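Local coordinates for protein toluene, o-xylene monooxygenase oxygenase subunit (Pseudomonas stutzeri, PDB 2INC) that forms part of the hydroxylase of toluene/o-xylene monooxygenase, a multi-subunit enzyme that probably hydroxylates toluene, o-xylene and related aromatic hydrocarbons, at residues 181-184 and 185-189. Sequence-based numbering, arbitrary orientation.
Sequences RERD and VWEND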
# COMPACT_ATOMS: atom_id res chain seq x y z
N ARG B 181 -11.05 -6.11 42.50
CA ARG B 181 -10.21 -6.17 43.67
C ARG B 181 -8.76 -5.81 43.49
O ARG B 181 -8.03 -5.73 44.51
CB ARG B 181 -10.28 -7.57 44.27
CG ARG B 181 -11.19 -7.55 45.41
CD ARG B 181 -12.49 -8.01 44.97
NE ARG B 181 -12.79 -9.20 45.73
CZ ARG B 181 -14.03 -9.50 46.11
NH1 ARG B 181 -15.02 -8.68 45.76
NH2 ARG B 181 -14.26 -10.60 46.83
N GLU B 182 -8.30 -5.61 42.25
CA GLU B 182 -6.84 -5.59 42.04
C GLU B 182 -6.22 -4.38 42.73
O GLU B 182 -5.09 -4.44 43.18
CB GLU B 182 -6.49 -5.52 40.55
CG GLU B 182 -6.63 -6.86 39.85
CD GLU B 182 -8.09 -7.26 39.55
OE1 GLU B 182 -8.32 -8.48 39.38
OE2 GLU B 182 -8.96 -6.36 39.45
N ARG B 183 -6.93 -3.26 42.77
CA ARG B 183 -6.28 -2.08 43.39
C ARG B 183 -5.95 -2.34 44.89
O ARG B 183 -4.92 -1.95 45.41
CB ARG B 183 -7.18 -0.85 43.25
CG ARG B 183 -6.51 0.43 43.83
CD ARG B 183 -7.35 1.62 43.56
NE ARG B 183 -6.80 2.86 44.14
CZ ARG B 183 -7.22 4.08 43.80
NH1 ARG B 183 -8.16 4.24 42.90
NH2 ARG B 183 -6.66 5.14 44.35
N ASP B 184 -6.87 -2.98 45.57
CA ASP B 184 -6.68 -3.28 46.98
C ASP B 184 -5.58 -4.33 47.17
O ASP B 184 -4.81 -4.30 48.11
CB ASP B 184 -7.98 -3.77 47.49
CG ASP B 184 -8.95 -2.63 47.71
OD1 ASP B 184 -8.47 -1.50 48.00
OD2 ASP B 184 -10.15 -2.87 47.62
N VAL B 185 -5.51 -5.27 46.26
CA VAL B 185 -4.40 -6.23 46.32
C VAL B 185 -3.06 -5.48 46.11
O VAL B 185 -2.16 -5.59 46.93
CB VAL B 185 -4.56 -7.35 45.27
CG1 VAL B 185 -3.41 -8.34 45.36
CG2 VAL B 185 -5.82 -8.11 45.52
N TRP B 186 -2.92 -4.74 45.00
CA TRP B 186 -1.70 -3.97 44.72
C TRP B 186 -1.32 -3.06 45.92
O TRP B 186 -0.16 -2.97 46.30
CB TRP B 186 -1.92 -3.14 43.44
CG TRP B 186 -0.92 -2.12 43.10
CD1 TRP B 186 -1.13 -0.75 43.08
CD2 TRP B 186 0.44 -2.32 42.68
NE1 TRP B 186 -0.00 -0.12 42.67
CE2 TRP B 186 0.98 -1.04 42.41
CE3 TRP B 186 1.26 -3.45 42.55
CZ2 TRP B 186 2.29 -0.85 41.99
CZ3 TRP B 186 2.59 -3.25 42.12
CH2 TRP B 186 3.09 -1.97 41.86
N GLU B 187 -2.33 -2.37 46.49
CA GLU B 187 -2.04 -1.44 47.60
C GLU B 187 -1.79 -2.07 48.97
O GLU B 187 -1.06 -1.46 49.76
CB GLU B 187 -3.18 -0.43 47.72
CG GLU B 187 -3.15 0.55 46.56
CD GLU B 187 -4.29 1.53 46.62
OE1 GLU B 187 -5.01 1.50 47.61
OE2 GLU B 187 -4.51 2.32 45.69
N ASN B 188 -2.36 -3.26 49.24
CA ASN B 188 -2.35 -3.86 50.59
C ASN B 188 -1.76 -5.24 50.79
O ASN B 188 -1.51 -5.64 51.93
CB ASN B 188 -3.77 -3.81 51.21
CG ASN B 188 -4.36 -2.44 51.17
OD1 ASN B 188 -3.93 -1.56 51.92
ND2 ASN B 188 -5.32 -2.22 50.29
N ASP B 189 -1.52 -6.01 49.72
CA ASP B 189 -1.08 -7.38 49.90
C ASP B 189 0.42 -7.38 50.09
O ASP B 189 1.12 -6.84 49.23
CB ASP B 189 -1.46 -8.22 48.64
CG ASP B 189 -1.19 -9.71 48.80
OD1 ASP B 189 -2.06 -10.51 48.39
OD2 ASP B 189 -0.10 -10.11 49.29
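R183 and E187, four residues apart, illustrate how one helical turn can carry an ion pair: R183 NE donates to E187 OE2 at 2.8 Å in a salt bridge. OE2 lies almost in the guanidinium plane, whereas the N-H reaches it from 36° out of the carboxylate plane, the two flat groups standing 84° apart. With CG anti to the backbone N (chi1 -178°) and the chain extended to NE, R183 crosses the E187 side chain at a slant, its CG 3.3 Å from E187 OE2. A chain of another protein also binds R183 NH2 and E187 OE2, which places the pair at a subunit interface. Replacing R183 by a leucine would probably leave the E187 carboxylate without its charged mate and the neighbouring chain without the NH2 bond. At the helix end, D184 O accepts from both N188 N (2.9 Å) and N188 ND2 (3.1 Å). All this belongs to the short helix 182-188 of a largely helical, ferritin-clan chain; W186 N to E182 O, 2.8 Å, is one of its regular i to i+4 bonds. D189 then N-caps helix 190-202 and pairs with R116. Outward, V185 CG2 packs 3.4 Å from R181 O, while the W186 ring stacks with Y123 of helix 121-138.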